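Local coordinates for putative sugar kinase PH1459 (Pyrococcus horikoshii, PDB 3EWM), which probably uses ATP to phosphorylate a sugar such as fructose, as a member of the pfkB carbohydrate kinase family, at residues A5-L10 with K126-G131; K49-S54 with N73-G78; C221-N226 with L263-L268; M250-V255 with K270-V275. All coordinates share one frame; numbering follows the deposited sequence.

Contact 1: A5-L10 with K126-G131; sequences ASIGEL and KIVNFG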
loop_
_atom_site.group_PDB
_atom_site.type_symbol
_atom_site.label_atom_id
_atom_site.label_comp_id
_atom_site.label_asym_id
_atom_site.label_seq_id
_atom_site.Cartn_x
_atom_site.Cartn_y
_atom_site.Cartn_z
ATOM N N ALA A 5 25.848 -8.305 5.230
ATOM C CA ALA A 5 24.618 -7.736 5.789
ATOM C C ALA A 5 24.090 -6.702 4.833
ATOM O O ALA A 5 24.837 -5.844 4.359
ATOM C CB ALA A 5 24.863 -7.113 7.149
ATOM N N SER A 6 22.801 -6.776 4.546
ATOM C CA SER A 6 22.158 -5.733 3.776
ATOM C C SER A 6 21.239 -4.940 4.681
ATOM O O SER A 6 20.642 -5.477 5.623
ATOM C CB SER A 6 21.391 -6.318 2.598
ATOM O OG SER A 6 22.268 -7.055 1.763
ATOM N N ILE A 7 21.162 -3.646 4.431
ATOM C CA ILE A 7 20.312 -2.798 5.242
ATOM C C ILE A 7 19.527 -1.874 4.355
ATOM O O ILE A 7 20.080 -1.215 3.481
ATOM C CB ILE A 7 21.088 -2.015 6.372
ATOM C CG1 ILE A 7 20.121 -1.131 7.176
ATOM C CG2 ILE A 7 22.284 -1.208 5.818
ATOM C CD1 ILE A 7 20.770 -0.426 8.371
ATOM N N GLY A 8 18.225 -1.833 4.582
ATOM C CA GLY A 8 17.370 -0.906 3.859
ATOM C C GLY A 8 15.974 -1.476 3.687
ATOM O O GLY A 8 15.506 -2.251 4.518
ATOM N N GLU A 9 15.346 -1.104 2.577
ATOM C CA GLU A 9 13.947 -1.345 2.344
ATOM C C GLU A 9 13.648 -2.834 2.158
ATOM O O GLU A 9 14.359 -3.547 1.442
ATOM C CB GLU A 9 13.438 -0.508 1.154
ATOM C CG GLU A 9 13.963 -0.884 -0.191
ATOM C CD GLU A 9 15.310 -0.273 -0.534
ATOM O OE1 GLU A 9 16.036 0.185 0.379
ATOM O OE2 GLU A 9 15.657 -0.306 -1.740
ATOM N N LEU A 10 12.595 -3.268 2.833
ATOM C CA LEU A 10 12.042 -4.601 2.667
ATOM C C LEU A 10 10.564 -4.374 2.569
ATOM O O LEU A 10 9.941 -3.758 3.462
ATOM C CB LEU A 10 12.396 -5.516 3.850
ATOM C CG LEU A 10 11.666 -6.865 3.968
ATOM C CD1 LEU A 10 11.932 -7.776 2.771
ATOM C CD2 LEU A 10 12.012 -7.577 5.297
ATOM N N LYS A 126 31.270 -8.647 7.153
ATOM C CA LYS A 126 32.476 -8.247 6.421
ATOM C C LYS A 126 32.146 -7.226 5.338
ATOM O O LYS A 126 32.965 -6.364 5.007
ATOM C CB LYS A 126 33.145 -9.471 5.803
ATOM C CG LYS A 126 33.610 -10.510 6.824
ATOM C CD LYS A 126 34.693 -9.968 7.733
ATOM C CE LYS A 126 35.250 -11.096 8.602
ATOM N NZ LYS A 126 36.238 -10.589 9.588
ATOM N N ILE A 127 30.949 -7.369 4.762
ATOM C CA ILE A 127 30.415 -6.394 3.823
ATOM C C ILE A 127 29.028 -5.980 4.296
ATOM O O ILE A 127 28.217 -6.824 4.686
ATOM C CB ILE A 127 30.321 -6.932 2.393
ATOM C CG1 ILE A 127 31.668 -7.504 1.936
ATOM C CG2 ILE A 127 29.787 -5.830 1.418
ATOM C CD1 ILE A 127 31.654 -8.034 0.526
ATOM N N VAL A 128 28.783 -4.677 4.277
ATOM C CA VAL A 128 27.445 -4.133 4.536
ATOM C C VAL A 128 26.927 -3.426 3.285
ATOM O O VAL A 128 27.574 -2.547 2.721
ATOM C CB VAL A 128 27.414 -3.190 5.757
ATOM C CG1 VAL A 128 26.036 -2.547 5.931
ATOM C CG2 VAL A 128 27.793 -3.950 7.012
ATOM N N ASN A 129 25.750 -3.837 2.861
ATOM C CA ASN A 129 25.183 -3.366 1.616
ATOM C C ASN A 129 23.982 -2.456 1.896
ATOM O O ASN A 129 23.094 -2.805 2.671
ATOM C CB ASN A 129 24.730 -4.587 0.814
ATOM C CG ASN A 129 23.884 -4.224 -0.351
ATOM O OD1 ASN A 129 24.280 -3.409 -1.183
ATOM N ND2 ASN A 129 22.701 -4.809 -0.422
ATOM N N PHE A 130 23.973 -1.285 1.270
ATOM C CA PHE A 130 22.800 -0.414 1.317
ATOM C C PHE A 130 22.563 0.268 -0.028
ATOM O O PHE A 130 23.412 0.220 -0.935
ATOM C CB PHE A 130 22.872 0.561 2.521
ATOM C CG PHE A 130 23.811 1.725 2.335
ATOM C CD1 PHE A 130 23.315 3.030 2.354
ATOM C CD2 PHE A 130 25.179 1.533 2.179
ATOM C CE1 PHE A 130 24.182 4.120 2.210
ATOM C CE2 PHE A 130 26.046 2.613 2.021
ATOM C CZ PHE A 130 25.545 3.902 2.034
ATOM N N GLY A 131 21.386 0.850 -0.177
ATOM C CA GLY A 131 20.963 1.453 -1.434
ATOM C C GLY A 131 20.330 2.777 -1.081
ATOM O O GLY A 131 20.151 3.084 0.114
#
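Ile7 and Val128 meet on one face of two parallel strands, and Phe130 adds a third bump beside them. The CG2 branch of Ile7 is the knob here. Ile7 CG2 fills the hollow between Val128 CG1, at 4.0 Å, and Phe130 CB, at 3.8 Å. CG2 sits in the crowded position between the backbone N and the carbonyl carbon, which turns it toward the neighbouring strand. CG1 takes the other direction and leads away. The Phe130 ring also leaves the contact, to pack with Ile7 and Val128 against helix 140-151. Ala5 is a small bump on the same face, 4.3 Å from CB to Val128 CG2. These are central strands of the ribokinase-like alpha/beta/alpha fold, with helices on both sides of the sheet. The backbones are joined by bonds from Ala5 N to Ile127 O, from Asn129 N to Ala5 O, and from Ile7 N to Asn129 O at 2.7 Å. The opposite face carries the polar pair and is packed by helix 35-45. Asn129 ND2 gives Ser6 OG a bond of 3.2 Å, nearly straight at 167° and in the amide plane. A leucine at Asn129 would probably leave buried Ser6 OG without this donor and press an apolar branch against it. The Asn129 side chain lies about 7 Å from that of Lys190, an ATP-binding residue.

Contact 2: K49-S54 with N73-G78; sequences KSSLIS and NVDTRG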
loop_
_atom_site.group_PDB
_atom_site.type_symbol
_atom_site.label_atom_id
_atom_site.label_comp_id
_atom_site.label_asym_id
_atom_site.label_seq_id
_atom_site.Cartn_x
_atom_site.Cartn_y
_atom_site.Cartn_z
ATOM N N LYS A 49 26.601 -16.536 4.052
ATOM C CA LYS A 49 25.761 -16.046 5.161
ATOM C C LYS A 49 25.289 -14.623 4.880
ATOM O O LYS A 49 26.093 -13.722 4.628
ATOM C CB LYS A 49 26.513 -16.060 6.498
ATOM C CG LYS A 49 26.573 -17.404 7.195
ATOM C CD LYS A 49 27.420 -17.297 8.495
ATOM C CE LYS A 49 28.920 -17.414 8.223
ATOM N NZ LYS A 49 29.709 -17.640 9.490
ATOM N N SER A 50 23.975 -14.444 4.904
ATOM C CA SER A 50 23.351 -13.189 4.517
ATOM C C SER A 50 22.360 -12.765 5.573
ATOM O O SER A 50 21.537 -13.559 6.007
ATOM C CB SER A 50 22.632 -13.375 3.184
ATOM O OG SER A 50 22.076 -12.168 2.743
ATOM N N SER A 51 22.440 -11.503 5.977
ATOM C CA SER A 51 21.546 -10.952 6.985
ATOM C C SER A 51 20.936 -9.684 6.443
ATOM O O SER A 51 21.600 -8.902 5.762
ATOM C CB SER A 51 22.309 -10.584 8.262
ATOM O OG SER A 51 22.763 -11.723 8.943
ATOM N N LEU A 52 19.666 -9.474 6.749
ATOM C CA LEU A 52 18.997 -8.271 6.334
ATOM C C LEU A 52 18.521 -7.499 7.546
ATOM O O LEU A 52 17.863 -8.037 8.435
ATOM C CB LEU A 52 17.826 -8.596 5.399
ATOM C CG LEU A 52 16.970 -7.402 4.952
ATOM C CD1 LEU A 52 17.770 -6.440 4.054
ATOM C CD2 LEU A 52 15.736 -7.930 4.238
ATOM N N ILE A 53 18.890 -6.233 7.578
ATOM C CA ILE A 53 18.410 -5.328 8.594
ATOM C C ILE A 53 17.375 -4.446 7.945
ATOM O O ILE A 53 17.655 -3.722 6.987
ATOM C CB ILE A 53 19.554 -4.491 9.187
ATOM C CG1 ILE A 53 20.465 -5.398 10.025
ATOM C CG2 ILE A 53 18.988 -3.280 10.019
ATOM C CD1 ILE A 53 21.895 -4.929 10.038
ATOM N N SER A 54 16.164 -4.520 8.473
ATOM C CA SER A 54 15.065 -3.773 7.937
ATOM C C SER A 54 13.961 -3.686 8.976
ATOM O O SER A 54 14.156 -4.041 10.154
ATOM C CB SER A 54 14.548 -4.406 6.646
ATOM O OG SER A 54 13.706 -3.479 5.992
ATOM N N ASN A 73 17.037 -18.686 3.555
ATOM C CA ASN A 73 18.136 -18.778 4.528
ATOM C C ASN A 73 18.796 -17.455 4.819
ATOM O O ASN A 73 19.951 -17.391 5.251
ATOM C CB ASN A 73 19.173 -19.835 4.129
ATOM C CG ASN A 73 18.553 -21.202 4.022
ATOM O OD1 ASN A 73 17.735 -21.580 4.861
ATOM N ND2 ASN A 73 18.897 -21.936 2.962
ATOM N N VAL A 74 18.034 -16.396 4.621
ATOM C CA VAL A 74 18.495 -15.071 4.962
ATOM C C VAL A 74 18.137 -14.883 6.427
ATOM O O VAL A 74 16.987 -15.081 6.823
ATOM C CB VAL A 74 17.831 -14.014 4.108
ATOM C CG1 VAL A 74 18.237 -12.565 4.601
ATOM C CG2 VAL A 74 18.234 -14.236 2.655
ATOM N N ASP A 75 19.146 -14.525 7.210
ATOM C CA ASP A 75 18.977 -14.223 8.619
ATOM C C ASP A 75 17.997 -13.065 8.741
ATOM O O ASP A 75 18.199 -12.010 8.131
ATOM C CB ASP A 75 20.338 -13.879 9.218
ATOM C CG ASP A 75 20.252 -13.354 10.646
ATOM O OD1 ASP A 75 19.317 -13.723 11.400
ATOM O OD2 ASP A 75 21.160 -12.572 11.003
ATOM N N THR A 76 16.923 -13.276 9.503
ATOM C CA THR A 76 15.863 -12.258 9.612
ATOM C C THR A 76 15.788 -11.646 11.011
ATOM O O THR A 76 14.895 -10.833 11.293
ATOM C CB THR A 76 14.488 -12.822 9.232
ATOM O OG1 THR A 76 14.231 -13.978 10.023
ATOM C CG2 THR A 76 14.437 -13.194 7.737
ATOM N N ARG A 77 16.745 -12.001 11.868
ATOM C CA ARG A 77 16.776 -11.519 13.248
ATOM C C ARG A 77 16.836 -9.996 13.321
ATOM O O ARG A 77 16.252 -9.390 14.228
ATOM C CB ARG A 77 17.938 -12.132 14.037
ATOM C CG ARG A 77 17.761 -13.605 14.466
ATOM C CD ARG A 77 19.104 -14.159 14.996
ATOM N NE ARG A 77 20.183 -13.764 14.084
ATOM C CZ ARG A 77 21.466 -13.599 14.406
ATOM N NH1 ARG A 77 21.900 -13.826 15.648
ATOM N NH2 ARG A 77 22.322 -13.197 13.469
ATOM N N GLY A 78 17.534 -9.379 12.365
ATOM C CA GLY A 78 17.635 -7.925 12.303
ATOM C C GLY A 78 16.459 -7.230 11.613
ATOM O O GLY A 78 16.518 -6.027 11.331
HETATM O O HOH W 1 22.546 -16.819 4.668
HETATM O O HOH W 2 22.667 -16.432 7.062
HETATM O O HOH W 3 18.828 -10.087 10.019
#
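The carboxylate of Asp75 takes the hydroxyl of Ser51 on the anti lone pair of OD2, with Ser51 OG 2.7 Å from Asp75 OD2. The guanidinium of Arg77 meets the same carboxylate side-on in a salt bridge, with Asp75 CG at its edge and in its plane. Arg77 NE bonds OD1 and Arg77 NH2 bonds OD2. The carboxylate is tilted against the guanidinium, and NH2 comes to OD2 from above the carboxylate plane. The Arg77 backbone N closes an Asx turn by reaching Asp75 OD1 from the face opposite to NE. Asp75 CG points anti to the backbone N (chi1 172°), and this carries the carboxylate across to Ser51. Around this group the backbones pair. Asp75 N bonds Ser50 O at 2.8 Å, and Leu52 N bonds Asp75 O at 3.2 Å. Further on, Ser54 N reaches Gly78 O from above the carbonyl plane. A water joins Leu52 O, Asp75 O and Gly78 N, each at 2.8 Å. Val74 CG1 rests on Leu52 CB at 4.1 Å. The loop follows helix 60-71, which ends in a Schellman motif with Asn73 as C-prime residue, and leads into edge strand 79-82. With two donors on each oxygen, Asp75 is probably kept charged and held against rotation.

Contact 3: C221-N226 with L263-L268; sequences CRLIKN and LDLLKL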
loop_
_atom_site.group_PDB
_atom_site.type_symbol
_atom_site.label_atom_id
_atom_site.label_comp_id
_atom_site.label_asym_id
_atom_site.label_seq_id
_atom_site.Cartn_x
_atom_site.Cartn_y
_atom_site.Cartn_z
ATOM N N CYS A 221 28.332 -4.433 -18.342
ATOM C CA CYS A 221 28.763 -3.523 -17.299
ATOM C C CYS A 221 30.260 -3.309 -17.339
ATOM O O CYS A 221 30.969 -3.886 -18.167
ATOM C CB CYS A 221 28.327 -4.033 -15.923
ATOM S SG CYS A 221 29.056 -5.592 -15.463
ATOM N N ARG A 222 30.729 -2.481 -16.423
ATOM C CA ARG A 222 32.108 -2.066 -16.398
ATOM C C ARG A 222 32.556 -2.020 -14.941
ATOM O O ARG A 222 31.816 -1.583 -14.070
ATOM C CB ARG A 222 32.195 -0.705 -17.088
ATOM C CG ARG A 222 33.353 0.190 -16.735
ATOM C CD ARG A 222 33.213 1.545 -17.471
ATOM N NE ARG A 222 32.949 1.368 -18.893
ATOM C CZ ARG A 222 31.992 1.979 -19.590
ATOM N NH1 ARG A 222 31.184 2.881 -19.032
ATOM N NH2 ARG A 222 31.860 1.702 -20.878
ATOM N N LEU A 223 33.756 -2.517 -14.676
ATOM C CA LEU A 223 34.310 -2.471 -13.334
ATOM C C LEU A 223 35.488 -1.539 -13.337
ATOM O O LEU A 223 36.393 -1.683 -14.152
ATOM C CB LEU A 223 34.743 -3.851 -12.855
ATOM C CG LEU A 223 33.635 -4.892 -12.719
ATOM C CD1 LEU A 223 34.240 -6.187 -12.235
ATOM C CD2 LEU A 223 32.536 -4.410 -11.786
ATOM N N ILE A 224 35.459 -0.574 -12.432
ATOM C CA ILE A 224 36.505 0.432 -12.346
ATOM C C ILE A 224 37.206 0.342 -10.999
ATOM O O ILE A 224 36.569 0.378 -9.938
ATOM C CB ILE A 224 35.938 1.843 -12.550
ATOM C CG1 ILE A 224 35.167 1.908 -13.863
ATOM C CG2 ILE A 224 37.066 2.892 -12.524
ATOM C CD1 ILE A 224 33.755 2.341 -13.686
ATOM N N LYS A 225 38.523 0.203 -11.053
ATOM C CA LYS A 225 39.351 0.357 -9.868
ATOM C C LYS A 225 40.462 1.334 -10.197
ATOM O O LYS A 225 41.261 1.102 -11.120
ATOM C CB LYS A 225 39.904 -0.976 -9.374
ATOM C CG LYS A 225 40.705 -0.820 -8.094
ATOM C CD LYS A 225 40.759 -2.094 -7.291
ATOM C CE LYS A 225 41.456 -1.851 -5.943
ATOM N NZ LYS A 225 40.820 -0.758 -5.131
ATOM N N ASN A 226 40.486 2.436 -9.447
ATOM C CA ASN A 226 41.368 3.571 -9.728
ATOM C C ASN A 226 41.205 4.031 -11.169
ATOM O O ASN A 226 40.154 4.567 -11.526
ATOM C CB ASN A 226 42.820 3.227 -9.383
ATOM C CG ASN A 226 42.968 2.724 -7.966
ATOM O OD1 ASN A 226 43.592 1.692 -7.721
ATOM N ND2 ASN A 226 42.365 3.438 -7.020
ATOM N N LEU A 263 40.991 -8.000 -5.170
ATOM C CA LEU A 263 40.006 -7.454 -6.070
ATOM C C LEU A 263 40.425 -7.765 -7.499
ATOM O O LEU A 263 40.857 -6.874 -8.229
ATOM C CB LEU A 263 39.948 -5.950 -5.874
ATOM C CG LEU A 263 38.635 -5.207 -5.731
ATOM C CD1 LEU A 263 37.547 -6.058 -5.079
ATOM C CD2 LEU A 263 38.937 -4.028 -4.869
ATOM N N ASP A 264 40.312 -9.029 -7.892
ATOM C CA ASP A 264 40.656 -9.406 -9.250
ATOM C C ASP A 264 39.485 -9.083 -10.181
ATOM O O ASP A 264 38.511 -9.826 -10.217
ATOM C CB ASP A 264 41.021 -10.887 -9.321
ATOM C CG ASP A 264 41.500 -11.306 -10.708
ATOM O OD1 ASP A 264 40.817 -10.976 -11.706
ATOM O OD2 ASP A 264 42.552 -11.976 -10.805
ATOM N N LEU A 265 39.605 -8.001 -10.952
ATOM C CA LEU A 265 38.476 -7.470 -11.736
ATOM C C LEU A 265 37.950 -8.411 -12.812
ATOM O O LEU A 265 36.735 -8.504 -13.028
ATOM C CB LEU A 265 38.800 -6.089 -12.330
ATOM C CG LEU A 265 39.052 -4.945 -11.331
ATOM C CD1 LEU A 265 39.129 -3.599 -12.029
ATOM C CD2 LEU A 265 38.019 -4.898 -10.230
ATOM N N LEU A 266 38.866 -9.106 -13.481
ATOM C CA LEU A 266 38.504 -10.130 -14.462
ATOM C C LEU A 266 37.719 -11.301 -13.870
ATOM O O LEU A 266 36.681 -11.675 -14.401
ATOM C CB LEU A 266 39.755 -10.624 -15.203
ATOM C CG LEU A 266 40.346 -9.601 -16.180
ATOM C CD1 LEU A 266 41.559 -10.198 -16.858
ATOM C CD2 LEU A 266 39.293 -9.183 -17.232
ATOM N N LYS A 267 38.199 -11.854 -12.757
ATOM C CA LYS A 267 37.528 -12.990 -12.119
ATOM C C LYS A 267 36.164 -12.541 -11.606
ATOM O O LYS A 267 35.164 -13.247 -11.749
ATOM C CB LYS A 267 38.368 -13.538 -10.960
ATOM C CG LYS A 267 39.609 -14.306 -11.402
ATOM C CD LYS A 267 40.452 -14.683 -10.187
ATOM C CE LYS A 267 41.834 -15.180 -10.605
ATOM N NZ LYS A 267 41.751 -16.492 -11.287
ATOM N N LEU A 268 36.151 -11.355 -11.018
ATOM C CA LEU A 268 34.947 -10.772 -10.475
ATOM C C LEU A 268 33.956 -10.464 -11.606
ATOM O O LEU A 268 32.796 -10.841 -11.530
ATOM C CB LEU A 268 35.328 -9.520 -9.710
ATOM C CG LEU A 268 34.251 -8.736 -8.990
ATOM C CD1 LEU A 268 33.516 -9.621 -7.999
ATOM C CD2 LEU A 268 34.982 -7.572 -8.289
#
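Leu223 and Lys225 point from the strand to the start of helix 265-279. Leu223 CD1 touches Leu265 O at 3.5 Å and lies 4.1 Å from Leu268 CG, where the two leucine side chains cross at about a right angle. Leu223 CB also faces Leu265 CD2. Two residues on, Lys225 CB meets Leu265 CD1 at 3.8 Å. The lysine chain then runs across Leu263, at about a right angle to it. Lys225 CE presses on Leu263 CD2 at 3.5 Å, closer than usual for two carbons. A bend at the end of the chain (chi4 56°) turns NZ to its partner, Met210 O. No hydrogen bond crosses between the segments. The start of the helix is fixed within its own segment. Asp264 is the N-cap, and Asp264 OD1 accepts from Lys267 N at 3.0 Å. Farther out, Leu223 and Leu268 both touch Leu253 of helix 245-259, and Leu268 and Leu265 reach Leu211 of neighbouring strand 211-215. The strand begins at Gly220, an ATP-binding residue. Strand 220-225 lies in the antiparallel end of the main sheet, and a helix laid on it through leucines fits the alpha/beta/alpha layering of the ribokinase-like fold.

Contact 4: M250-V255 with K270-V275; sequences MAALLV and KFANLV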
loop_
_atom_site.group_PDB
_atom_site.type_symbol
_atom_site.label_atom_id
_atom_site.label_comp_id
_atom_site.label_asym_id
_atom_site.label_seq_id
_atom_site.Cartn_x
_atom_site.Cartn_y
_atom_site.Cartn_z
HETATM N N MSE A 250 24.554 -7.414 -8.166
HETATM C CA MSE A 250 25.103 -6.897 -6.904
HETATM C C MSE A 250 25.519 -8.033 -5.978
HETATM O O MSE A 250 26.618 -8.022 -5.432
HETATM C CB MSE A 250 24.098 -5.968 -6.188
HETATM C CG MSE A 250 24.646 -5.288 -4.940
HETATM SE SE MSE A 250 26.344 -4.356 -5.248
HETATM C CE MSE A 250 25.921 -2.638 -4.386
ATOM N N ALA A 251 24.624 -8.999 -5.788
ATOM C CA ALA A 251 24.930 -10.147 -4.940
ATOM C C ALA A 251 26.230 -10.831 -5.377
ATOM O O ALA A 251 27.118 -11.056 -4.564
ATOM C CB ALA A 251 23.774 -11.134 -4.940
ATOM N N ALA A 252 26.340 -11.099 -6.679
ATOM C CA ALA A 252 27.549 -11.698 -7.248
ATOM C C ALA A 252 28.789 -10.865 -6.985
ATOM O O ALA A 252 29.860 -11.405 -6.726
ATOM C CB ALA A 252 27.384 -11.893 -8.743
ATOM N N LEU A 253 28.659 -9.545 -7.096
ATOM C CA LEU A 253 29.808 -8.680 -6.929
ATOM C C LEU A 253 30.322 -8.766 -5.501
ATOM O O LEU A 253 31.529 -8.880 -5.264
ATOM C CB LEU A 253 29.455 -7.236 -7.271
ATOM C CG LEU A 253 30.682 -6.359 -7.493
ATOM C CD1 LEU A 253 31.328 -6.713 -8.835
ATOM C CD2 LEU A 253 30.292 -4.890 -7.461
ATOM N N LEU A 254 29.379 -8.702 -4.568
ATOM C CA LEU A 254 29.671 -8.729 -3.148
ATOM C C LEU A 254 30.220 -10.076 -2.718
ATOM O O LEU A 254 31.218 -10.137 -2.011
ATOM C CB LEU A 254 28.419 -8.368 -2.352
ATOM C CG LEU A 254 27.901 -6.945 -2.634
ATOM C CD1 LEU A 254 26.881 -6.537 -1.591
ATOM C CD2 LEU A 254 29.072 -5.937 -2.671
ATOM N N VAL A 255 29.573 -11.148 -3.153
ATOM C CA VAL A 255 30.095 -12.495 -2.885
ATOM C C VAL A 255 31.490 -12.682 -3.508
ATOM O O VAL A 255 32.387 -13.188 -2.842
ATOM C CB VAL A 255 29.096 -13.595 -3.303
ATOM C CG1 VAL A 255 29.743 -14.957 -3.243
ATOM C CG2 VAL A 255 27.865 -13.569 -2.365
ATOM N N LYS A 270 33.784 -11.766 -14.743
ATOM C CA LYS A 270 33.280 -13.015 -15.325
ATOM C C LYS A 270 32.256 -13.705 -14.410
ATOM O O LYS A 270 31.267 -14.243 -14.887
ATOM C CB LYS A 270 34.424 -13.967 -15.696
ATOM C CG LYS A 270 35.460 -13.395 -16.694
ATOM C CD LYS A 270 34.844 -12.970 -18.031
ATOM C CE LYS A 270 34.703 -11.451 -18.175
ATOM N NZ LYS A 270 34.343 -11.084 -19.585
ATOM N N PHE A 271 32.480 -13.651 -13.100
ATOM C CA PHE A 271 31.535 -14.248 -12.145
ATOM C C PHE A 271 30.226 -13.468 -12.115
ATOM O O PHE A 271 29.149 -14.044 -12.276
ATOM C CB PHE A 271 32.130 -14.374 -10.737
ATOM C CG PHE A 271 31.159 -14.931 -9.713
ATOM C CD1 PHE A 271 30.670 -16.234 -9.831
ATOM C CD2 PHE A 271 30.738 -14.150 -8.642
ATOM C CE1 PHE A 271 29.773 -16.754 -8.910
ATOM C CE2 PHE A 271 29.842 -14.652 -7.699
ATOM C CZ PHE A 271 29.358 -15.960 -7.826
ATOM N N ALA A 272 30.322 -12.148 -11.935
ATOM C CA ALA A 272 29.130 -11.315 -11.877
ATOM C C ALA A 272 28.355 -11.365 -13.187
ATOM O O ALA A 272 27.115 -11.421 -13.186
ATOM C CB ALA A 272 29.490 -9.873 -11.484
ATOM N N ASN A 273 29.081 -11.410 -14.304
ATOM C CA ASN A 273 28.437 -11.528 -15.609
ATOM C C ASN A 273 27.625 -12.823 -15.708
ATOM O O ASN A 273 26.471 -12.803 -16.152
ATOM C CB ASN A 273 29.469 -11.459 -16.739
ATOM C CG ASN A 273 28.840 -11.166 -18.097
ATOM O OD1 ASN A 273 27.776 -10.551 -18.187
ATOM N ND2 ASN A 273 29.513 -11.572 -19.151
ATOM N N LEU A 274 28.228 -13.936 -15.285
ATOM C CA LEU A 274 27.578 -15.249 -15.348
ATOM C C LEU A 274 26.339 -15.301 -14.474
ATOM O O LEU A 274 25.297 -15.782 -14.901
ATOM C CB LEU A 274 28.558 -16.364 -14.969
ATOM C CG LEU A 274 27.962 -17.765 -14.788
ATOM C CD1 LEU A 274 27.465 -18.321 -16.109
ATOM C CD2 LEU A 274 28.955 -18.709 -14.142
ATOM N N VAL A 275 26.466 -14.803 -13.249
ATOM C CA VAL A 275 25.328 -14.739 -12.328
ATOM C C VAL A 275 24.177 -13.921 -12.914
ATOM O O VAL A 275 23.033 -14.395 -12.930
ATOM C CB VAL A 275 25.735 -14.234 -10.939
ATOM C CG1 VAL A 275 24.456 -13.988 -10.032
ATOM C CG2 VAL A 275 26.696 -15.227 -10.303
#
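Ala252 O lies at the edge of the Phe271 ring and in its plane. Phe271 CE2 lies 3.4 Å from Ala252 O. The ring thus offers its C-H edge to the carbonyl, while Val275 CG2 of the same helix lies over one face, toward the rim. Phe271 CG stands anti to the backbone N (chi1 177°), which sends the ring across to the other helix. Ala252 CB is the knob of the contact. Ala252 CB sits among Ala272 CA, 3.6 Å away, Val275 CB, also 3.6 Å away, and the ring atom Phe271 CE2 at 3.8 Å. The small side chains let the antiparallel helices come close, with axes 8.3 Å apart and directions 151° apart. Beyond the pair, Phe271 and Val255 both touch Leu304 of helix 298-304. Replacing Phe271 with an alanine would probably open a gap beside Ala252 and cost Val275 CG2 the ring it lies on. The side chain of Leu253, on the same helix as Ala252, lies about 6 Å from that of Lys190, an ATP-binding residue. No hydrogen bond joins the two segments, so shape and apolar fit hold them together, with one C-H edge turned to a carbonyl oxygen.

In the fold
Contacts 1 and 4 are fully buried, contact 2 mostly so, and contact 3 only partly. Contacts 1 and 2 share the main sheet, where strand 3-7 lies beside strand 49-57, and a probable hydrogen bond from Ser6 N to Ser51 O joins them. Contact 2 is nested in the chain between the segments of contact 1. Contacts 3 and 4 both use helix 265-279, and Leu223 and Leu268 of contact 3 pack on Leu253 of contact 4. Contact 4 also touches contact 1, through Leu254 on Ile127 and Asn129. Backbone bonds dominate the sheet at contact 1, charge and water enter at the loop of contact 2, and apolar side chains carry contact 3, strand on helix, and contact 4, helix on helix.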